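Local coordinates for protein alpha-1,3-glucanase (Paenibacillus glycanilyticus, PDB 6K0P) that probably hydrolyses alpha-1,3-glucan as the catalytic domain of a glycoside hydrolase family 87 enzyme, and binds glycan at three sites, at residues S496-P499 with N500-V503; S115-G118 with R119-Y122; I91-G95 with V96-K100; T409-G412 with I413-S416. The protein carries 1 engineered substitution. All coordinates share one frame; numbering follows the deposited sequence.

Contact 1: residues S496-P499 with N500-V503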
loop_
_atom_site.group_PDB
_atom_site.type_symbol
_atom_site.label_atom_id
_atom_site.label_comp_id
_atom_site.label_asym_id
_atom_site.label_seq_id
_atom_site.Cartn_x
_atom_site.Cartn_y
_atom_site.Cartn_z
ATOM N N SER A 496 -11.521 -18.001 14.899
ATOM C CA SER A 496 -12.889 -17.613 15.249
ATOM C C SER A 496 -12.878 -16.818 16.544
ATOM O O SER A 496 -12.295 -17.258 17.544
ATOM C CB SER A 496 -13.789 -18.841 15.454
ATOM O OG SER A 496 -14.045 -19.488 14.226
ATOM N N MET A 497 -13.538 -15.664 16.528
ATOM C CA MET A 497 -13.745 -14.888 17.741
ATOM C C MET A 497 -14.723 -15.610 18.660
ATOM O O MET A 497 -15.804 -16.028 18.230
ATOM C CB MET A 497 -14.312 -13.520 17.359
ATOM C CG MET A 497 -14.779 -12.663 18.521
ATOM S SD MET A 497 -15.368 -11.080 17.881
ATOM C CE MET A 497 -16.099 -10.343 19.340
ATOM N N SER A 498 -14.329 -15.763 19.961
ATOM C CA SER A 498 -15.183 -16.244 21.038
ATOM C C SER A 498 -15.829 -15.054 21.734
ATOM O O SER A 498 -15.213 -13.987 21.846
ATOM C CB SER A 498 -14.349 -17.004 22.072
ATOM O OG SER A 498 -13.770 -18.167 21.523
ATOM N N PRO A 499 -17.067 -15.199 22.238
ATOM C CA PRO A 499 -17.872 -16.423 22.231
ATOM C C PRO A 499 -18.790 -16.545 21.011
ATOM O O PRO A 499 -19.570 -17.491 20.940
ATOM C CB PRO A 499 -18.728 -16.255 23.486
ATOM C CG PRO A 499 -18.992 -14.790 23.522
ATOM C CD PRO A 499 -17.742 -14.117 22.977
ATOM N N ASN A 500 -18.697 -15.606 20.063
ATOM C CA ASN A 500 -19.632 -15.596 18.937
ATOM C C ASN A 500 -19.579 -16.898 18.146
ATOM O O ASN A 500 -20.622 -17.418 17.733
ATOM C CB ASN A 500 -19.342 -14.397 18.037
ATOM C CG ASN A 500 -19.258 -13.102 18.822
ATOM O OD1 ASN A 500 -18.364 -12.927 19.656
ATOM N ND2 ASN A 500 -20.196 -12.198 18.572
ATOM N N ASN A 501 -18.380 -17.438 17.935
ATOM C CA ASN A 501 -18.184 -18.746 17.309
ATOM C C ASN A 501 -19.015 -18.902 16.036
ATOM O O ASN A 501 -19.750 -19.877 15.852
ATOM C CB ASN A 501 -18.424 -19.888 18.300
ATOM C CG ASN A 501 -17.493 -19.817 19.488
ATOM O OD1 ASN A 501 -16.455 -19.150 19.433
ATOM N ND2 ASN A 501 -17.848 -20.505 20.567
ATOM N N MET A 502 -18.893 -17.919 15.148
ATOM C CA MET A 502 -19.582 -17.985 13.868
ATOM C C MET A 502 -19.045 -19.144 13.035
ATOM O O MET A 502 -17.833 -19.306 12.876
ATOM C CB MET A 502 -19.418 -16.664 13.119
ATOM C CG MET A 502 -19.867 -15.439 13.919
ATOM S SD MET A 502 -21.611 -15.474 14.408
ATOM C CE MET A 502 -22.394 -15.131 12.839
ATOM N N VAL A 503 -19.950 -19.963 12.511
ATOM C CA VAL A 503 -19.555 -21.152 11.759
ATOM C C VAL A 503 -19.119 -20.730 10.358
ATOM O O VAL A 503 -19.937 -20.273 9.555
ATOM C CB VAL A 503 -20.685 -22.188 11.710
ATOM C CG1 VAL A 503 -20.301 -23.347 10.806
ATOM C CG2 VAL A 503 -20.991 -22.694 13.116
HETATM O O HOH W 1 -15.801 -17.672 13.288
HETATM O O HOH W 2 -16.693 -16.049 15.538
HETATM O O HOH W 3 -13.776 -19.809 19.388
#
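M497 and N500 lay their side chains across one another at a slant, the methyl CE of M497 coming to 3.5 Å from OD1 of N500. The methionine chain is fully extended, with CG opposite its backbone N (chi1 171°), and touches Y418, a residue of a glycan pocket. OD1 of N500 also lies 3.6 Å from CD of P499, whose ring follows a cis peptide bond. N501 holds its amide over a different part of the turn: its CG sits 3.4 Å from O of P499, and a water lies within bonding distance, 2.8 Å, of its OD1. That water bonds OG of S498 as well, a hydroxyl tied further to the backbone N of G533. The turn itself closes through N501 N to M497 O, 3.0 Å long and straight at 163°, the donor lying almost in line with the C=O bond. A second water bridges the same M497 O and M502 N; another joins S496 OG, also held by Y536 N, to M502 O. A leucine in place of N501 would probably leave the water at S498 OG without its amide acceptor and unlink the two sides of the turn there. One direct backbone bond and three water bridges, with direct bonds to G533 and Y536, thus tie together this surface loop after strand 490-496, and solvent serves much of its inner polar surface.

Contact 2: residues S115-G118 with R119-Y122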
loop_
_atom_site.group_PDB
_atom_site.type_symbol
_atom_site.label_atom_id
_atom_site.label_comp_id
_atom_site.label_asym_id
_atom_site.label_seq_id
_atom_site.Cartn_x
_atom_site.Cartn_y
_atom_site.Cartn_z
ATOM N N SER A 115 4.949 -1.828 22.944
ATOM C CA SER A 115 3.627 -2.129 23.474
ATOM C C SER A 115 2.570 -1.116 23.059
ATOM O O SER A 115 1.412 -1.236 23.475
ATOM C CB SER A 115 3.673 -2.262 25.000
ATOM O OG SER A 115 4.045 -1.037 25.603
ATOM N N THR A 116 2.930 -0.125 22.246
ATOM C CA THR A 116 1.973 0.868 21.779
ATOM C C THR A 116 2.012 0.987 20.263
ATOM O O THR A 116 1.926 2.088 19.707
ATOM C CB THR A 116 2.183 2.229 22.442
ATOM O OG1 THR A 116 3.517 2.688 22.187
ATOM C CG2 THR A 116 1.945 2.151 23.955
ATOM N N LEU A 117 2.118 -0.149 19.565
ATOM C CA LEU A 117 2.095 -0.114 18.105
ATOM C C LEU A 117 0.774 0.401 17.562
ATOM O O LEU A 117 0.716 0.794 16.393
ATOM C CB LEU A 117 2.434 -1.480 17.512
ATOM C CG LEU A 117 3.812 -2.015 17.912
ATOM C CD1 LEU A 117 4.059 -3.342 17.231
ATOM C CD2 LEU A 117 4.938 -1.011 17.611
ATOM N N GLY A 118 -0.279 0.426 18.386
ATOM C CA GLY A 118 -1.510 1.103 18.015
ATOM C C GLY A 118 -1.315 2.569 17.685
ATOM O O GLY A 118 -2.167 3.167 17.016
ATOM N N ARG A 119 -0.203 3.157 18.127
ATOM C CA ARG A 119 0.124 4.542 17.822
ATOM C C ARG A 119 0.965 4.703 16.565
ATOM O O ARG A 119 1.276 5.840 16.199
ATOM C CB ARG A 119 0.872 5.183 18.997
ATOM C CG ARG A 119 0.070 5.248 20.291
ATOM C CD ARG A 119 -1.224 6.013 20.092
ATOM N NE ARG A 119 -0.989 7.402 19.692
ATOM C CZ ARG A 119 -1.941 8.227 19.258
ATOM N NH1 ARG A 119 -3.198 7.805 19.154
ATOM N NH2 ARG A 119 -1.639 9.474 18.936
ATOM N N LEU A 120 1.353 3.610 15.901
ATOM C CA LEU A 120 2.211 3.728 14.724
ATOM C C LEU A 120 1.579 4.656 13.699
ATOM O O LEU A 120 0.444 4.433 13.265
ATOM C CB LEU A 120 2.414 2.356 14.090
ATOM C CG LEU A 120 3.501 1.421 14.595
ATOM C CD1 LEU A 120 3.445 0.150 13.764
ATOM C CD2 LEU A 120 4.866 2.082 14.500
ATOM N N GLY A 121 2.334 5.680 13.298
ATOM C CA GLY A 121 1.915 6.641 12.305
ATOM C C GLY A 121 1.326 7.916 12.870
ATOM O O GLY A 121 1.276 8.925 12.155
ATOM N N TYR A 122 0.897 7.909 14.135
ATOM C CA TYR A 122 0.181 9.046 14.710
ATOM C C TYR A 122 1.089 10.099 15.325
ATOM O O TYR A 122 0.688 11.270 15.404
ATOM C CB TYR A 122 -0.778 8.577 15.808
ATOM C CG TYR A 122 -2.057 7.936 15.316
ATOM C CD1 TYR A 122 -3.151 8.706 14.941
ATOM C CD2 TYR A 122 -2.174 6.553 15.246
ATOM C CE1 TYR A 122 -4.331 8.115 14.502
ATOM C CE2 TYR A 122 -3.336 5.954 14.808
ATOM C CZ TYR A 122 -4.416 6.732 14.439
ATOM O OH TYR A 122 -5.565 6.114 14.023
#
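T116 and R119, and then L117 and L120, are joined by successive backbone hydrogen bonds, each spanning three residues, as in a turn of 3-10 helix. R119 N donates to T116 O at 2.9 Å and L120 N to L117 O at 2.9 Å; both bonds are fairly straight at the hydrogen, but the donors stand well above the carbonyl planes. Y122 N repeats the spacing by donating to R119 O. The apolar part belongs to the leucines, which lie side by side and point the same way, CD2 of L117 being 4.1 Å from CG of L120. CB of L120 also rests 3.3 Å from O of L117, so the carbonyl is flanked by hydrocarbon as well as bonded. Y122 brings CE2 obliquely to 3.7 Å from O of G118. R119 meets one aromatic ring and one carboxylate. Bent at chi2 and chi3 (-58° and -62°), its chain places the guanidinium so that CB of Y122 lies 3.4 Å above its plane, toward the rim; NH1 in turn stands over the rim of the Y122 ring. The charge is paired with D123 through a salt bridge from NH2. At the other end of the ring, Y122 OH bonds D282, a residue of a glycan pocket. R385 NH1 is bonded to the carbonyls of both G118 and L120. The turn lies between strands 110-112 and 131-133, its leucines resting on Y133 of the latter, while G121 is hydrogen-bonded through its backbone to R280, another residue of that glycan pocket.

Contact 3: residues I91-G95 with V96-K100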
loop_
_atom_site.group_PDB
_atom_site.type_symbol
_atom_site.label_atom_id
_atom_site.label_comp_id
_atom_site.label_asym_id
_atom_site.label_seq_id
_atom_site.Cartn_x
_atom_site.Cartn_y
_atom_site.Cartn_z
ATOM N N ILE A 91 24.345 10.499 -7.981
ATOM C CA ILE A 91 24.008 9.504 -8.994
ATOM C C ILE A 91 24.987 9.615 -10.153
ATOM O O ILE A 91 25.309 10.726 -10.600
ATOM C CB ILE A 91 22.540 9.595 -9.465
ATOM C CG1 ILE A 91 22.233 8.496 -10.489
ATOM C CG2 ILE A 91 22.218 10.979 -10.044
ATOM C CD1 ILE A 91 20.730 8.362 -10.817
ATOM N N TYR A 92 25.473 8.462 -10.608
ATOM C CA TYR A 92 26.420 8.342 -11.707
ATOM C C TYR A 92 25.830 7.434 -12.778
ATOM O O TYR A 92 25.110 6.475 -12.474
ATOM C CB TYR A 92 27.708 7.663 -11.223
ATOM C CG TYR A 92 28.622 8.507 -10.368
ATOM C CD1 TYR A 92 28.242 8.917 -9.096
ATOM C CD2 TYR A 92 29.882 8.866 -10.822
ATOM C CE1 TYR A 92 29.091 9.686 -8.308
ATOM C CE2 TYR A 92 30.735 9.626 -10.049
ATOM C CZ TYR A 92 30.337 10.037 -8.800
ATOM O OH TYR A 92 31.199 10.791 -8.047
ATOM N N ALA A 93 26.154 7.733 -14.043
ATOM C CA ALA A 93 25.812 6.875 -15.172
ATOM C C ALA A 93 27.108 6.474 -15.858
ATOM O O ALA A 93 27.866 7.340 -16.313
ATOM C CB ALA A 93 24.893 7.594 -16.166
ATOM N N ASP A 94 27.362 5.161 -15.915
ATOM C CA ASP A 94 28.588 4.613 -16.501
ATOM C C ASP A 94 29.833 5.310 -15.963
ATOM O O ASP A 94 30.775 5.617 -16.698
ATOM C CB ASP A 94 28.536 4.613 -18.028
ATOM C CG ASP A 94 27.466 3.694 -18.567
ATOM O OD1 ASP A 94 27.147 2.684 -17.897
ATOM O OD2 ASP A 94 26.944 3.980 -19.662
ATOM N N GLY A 95 29.831 5.574 -14.660
ATOM C CA GLY A 95 30.998 6.111 -13.996
ATOM C C GLY A 95 31.134 7.613 -14.024
ATOM O O GLY A 95 32.099 8.141 -13.452
ATOM N N VAL A 96 30.206 8.323 -14.660
ATOM C CA VAL A 96 30.252 9.777 -14.779
ATOM C C VAL A 96 29.153 10.362 -13.901
ATOM O O VAL A 96 27.993 9.941 -13.993
ATOM C CB VAL A 96 30.068 10.213 -16.244
ATOM C CG1 VAL A 96 30.106 11.722 -16.361
ATOM C CG2 VAL A 96 31.142 9.574 -17.124
ATOM N N SER A 97 29.509 11.335 -13.061
ATOM C CA SER A 97 28.515 11.922 -12.167
ATOM C C SER A 97 27.461 12.670 -12.976
ATOM O O SER A 97 27.776 13.363 -13.946
ATOM C CB SER A 97 29.171 12.872 -11.160
ATOM O OG SER A 97 29.715 14.010 -11.802
ATOM N N LYS A 98 26.195 12.507 -12.580
ATOM C CA LYS A 98 25.080 13.088 -13.316
ATOM C C LYS A 98 24.140 13.921 -12.464
ATOM O O LYS A 98 23.289 14.613 -13.031
ATOM C CB LYS A 98 24.250 12.005 -14.032
ATOM C CG LYS A 98 25.008 11.283 -15.144
ATOM C CD LYS A 98 25.399 12.220 -16.275
ATOM C CE LYS A 98 26.332 11.495 -17.240
ATOM N NZ LYS A 98 26.663 12.308 -18.447
ATOM N N GLY A 99 24.231 13.862 -11.142
ATOM C CA GLY A 99 23.354 14.694 -10.345
ATOM C C GLY A 99 23.335 14.261 -8.896
ATOM O O GLY A 99 24.148 13.441 -8.448
ATOM N N LYS A 100 22.380 14.834 -8.173
ATOM C CA LYS A 100 22.233 14.595 -6.747
ATOM C C LYS A 100 20.759 14.453 -6.419
ATOM O O LYS A 100 19.941 15.265 -6.856
ATOM C CB LYS A 100 22.865 15.729 -5.934
ATOM C CG LYS A 100 24.400 15.696 -6.015
ATOM C CD LYS A 100 25.085 16.616 -5.039
ATOM C CE LYS A 100 26.587 16.576 -5.258
ATOM N NZ LYS A 100 27.238 15.380 -4.632
#
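Y92 and S97 face each other in a beta hairpin whose strands, 86-93 and 96-104, are joined by a type I' turn from A93 to V96. CB of S97 sits over the face of the Y92 ring as a CH-pi contact, 4.0 Å from the centroid and 18° off the normal. CG of Y92 stands opposite its carbonyl carbon (chi1 -74°), which swings the ring across to the partner strand, and CD2 comes to 3.4 Å from S97 N. On the other face of the hairpin, CB of A93 meets CG of K98 at 3.8 Å. Backbone bonds align the pairs at the turn, where A93 and V96 exchange two, and I91 N donates to G99 O. Between I91 and Y92 the register shifts by one: K98 and G99 together oppose I91, a classic beta bulge. Further out, Y92 OH bonds D158, K154 makes a cation-pi contact with the ring, and D94 OD1 accepts from K152 N. An alanine at Y92 would probably leave the D158 carboxylate without its hydroxyl partner and K154 without the ring it faces, and uncover S97 CB. N102 and S104, on the same second strand, belong to a glycan pocket, so the hairpin carries part of that site. At the bulge, I91 O takes K98 N in its carbonyl plane at 2.8 Å, while G99 N reaches the same oxygen only weakly, at 3.4 Å.

Contact 4: residues T409-G412 with I413-S416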
loop_
_atom_site.group_PDB
_atom_site.type_symbol
_atom_site.label_atom_id
_atom_site.label_comp_id
_atom_site.label_asym_id
_atom_site.label_seq_id
_atom_site.Cartn_x
_atom_site.Cartn_y
_atom_site.Cartn_z
ATOM N N THR A 409 3.331 -5.240 10.275
ATOM C CA THR A 409 2.595 -5.677 11.464
ATOM C C THR A 409 1.443 -6.651 11.231
ATOM O O THR A 409 0.798 -7.035 12.213
ATOM C CB THR A 409 2.004 -4.479 12.233
ATOM O OG1 THR A 409 0.993 -3.859 11.425
ATOM C CG2 THR A 409 3.067 -3.459 12.602
ATOM N N TYR A 410 1.140 -7.050 9.990
ATOM C CA TYR A 410 -0.166 -7.682 9.789
ATOM C C TYR A 410 -0.138 -8.523 8.506
ATOM O O TYR A 410 0.903 -8.586 7.834
ATOM C CB TYR A 410 -1.193 -6.537 9.752
ATOM C CG TYR A 410 -2.506 -6.760 10.491
ATOM C CD1 TYR A 410 -2.508 -7.242 11.789
ATOM C CD2 TYR A 410 -3.735 -6.526 9.874
ATOM C CE1 TYR A 410 -3.683 -7.438 12.477
ATOM C CE2 TYR A 410 -4.923 -6.720 10.563
ATOM C CZ TYR A 410 -4.893 -7.178 11.859
ATOM O OH TYR A 410 -6.085 -7.369 12.518
ATOM N N PRO A 411 -1.234 -9.200 8.147
ATOM C CA PRO A 411 -1.211 -10.099 6.986
ATOM C C PRO A 411 -0.972 -9.389 5.665
ATOM O O PRO A 411 -1.159 -8.175 5.519
ATOM C CB PRO A 411 -2.628 -10.689 6.982
ATOM C CG PRO A 411 -3.043 -10.652 8.396
ATOM C CD PRO A 411 -2.469 -9.378 8.930
ATOM N N GLY A 412 -0.584 -10.195 4.673
ATOM C CA GLY A 412 -0.719 -9.761 3.295
ATOM C C GLY A 412 -2.169 -9.514 2.916
ATOM O O GLY A 412 -2.483 -8.516 2.262
ATOM N N ILE A 413 -3.067 -10.428 3.304
ATOM C CA ILE A 413 -4.499 -10.320 3.028
ATOM C C ILE A 413 -5.265 -10.618 4.309
ATOM O O ILE A 413 -5.120 -11.706 4.882
ATOM C CB ILE A 413 -4.965 -11.265 1.905
ATOM C CG1 ILE A 413 -4.115 -11.070 0.643
ATOM C CG2 ILE A 413 -6.446 -11.024 1.609
ATOM C CD1 ILE A 413 -4.510 -12.005 -0.486
ATOM N N THR A 414 -6.076 -9.657 4.755
ATOM C CA THR A 414 -7.010 -9.851 5.856
ATOM C C THR A 414 -8.392 -10.101 5.275
ATOM O O THR A 414 -8.865 -9.321 4.440
ATOM C CB THR A 414 -7.053 -8.604 6.741
ATOM O OG1 THR A 414 -5.815 -8.475 7.437
ATOM C CG2 THR A 414 -8.196 -8.691 7.768
ATOM N N ILE A 415 -9.032 -11.189 5.708
ATOM C CA ILE A 415 -10.401 -11.528 5.326
ATOM C C ILE A 415 -11.152 -11.668 6.640
ATOM O O ILE A 415 -10.940 -12.644 7.368
ATOM C CB ILE A 415 -10.442 -12.834 4.513
ATOM C CG1 ILE A 415 -9.569 -12.702 3.259
ATOM C CG2 ILE A 415 -11.878 -13.192 4.106
ATOM C CD1 ILE A 415 -9.361 -14.011 2.485
ATOM N N SER A 416 -12.003 -10.693 6.965
ATOM C CA SER A 416 -12.506 -10.556 8.331
ATOM C C SER A 416 -13.993 -10.253 8.362
ATOM O O SER A 416 -14.465 -9.367 7.641
ATOM C CB SER A 416 -11.770 -9.424 9.059
ATOM O OG SER A 416 -12.400 -9.139 10.301
#
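T414 turns OG1 opposite its carbonyl carbon (chi1 -69°), and Y410 swings its ring out at chi1 -138°, away from the usual staggered positions; together these settings bring the threonine hydroxyl obliquely to the ring. OG1 lies 3.7 Å from CE2 of Y410 and, on the P411 ring, 3.7 Å from CG, so one oxygen touches both neighbouring rings, and the threonine side chain crosses each of them at a slant. Between the proline and the threonine the chain bends at G412, which takes helix-like backbone angles. There P411 CB lies 3.4 Å from I413 O, and CG1 of I413 lies back against G412, 3.4 Å from that residue's O. None of these meetings is a hydrogen bond; the backbone bonds of G412, I413 and T414 run instead to neighbouring coils. G412 and T414 bond F389, T414 also bonds V391, and I413 bonds A464 and W466, which fixes this kinked strand in the stacked coils of the beta-helix between 389-392 and 465-469. The Y410 ring packs against F462 and W466 and touches W447, a glycan-pocket residue; a bound glucose lies about 5 Å from the tyrosine side chain. The join is therefore one of packing: a hydroxyl, a proline ring and an aromatic ring meet by shape, and the off-staggered tyrosine is probably held by the aromatic residues around it.

Overall arrangement
Along the chain the order is contact 3, contact 2, contact 4, contact 1. The first two belong to the D1 part of the catalytic domain: contact 3 at the tip of an antiparallel hairpin, contact 2 in the loop between strands 110-112 and 131-133, their centres about 40 Å apart. Contacts 4 and 1 belong to D2, a parallel beta-helix related to pectate lyases, with centres about 18 Å apart. Among these contacts the two parts touch at one point, where L120 CD1 of contact 2 lies 3.8 Å from T409 CG2 of contact 4. Contacts 1 and 3 are farthest apart, centres about 59 Å; contact 1 adjoins Y418 of one glycan pocket, and contact 3 shares its second strand with N102 and S104 of another.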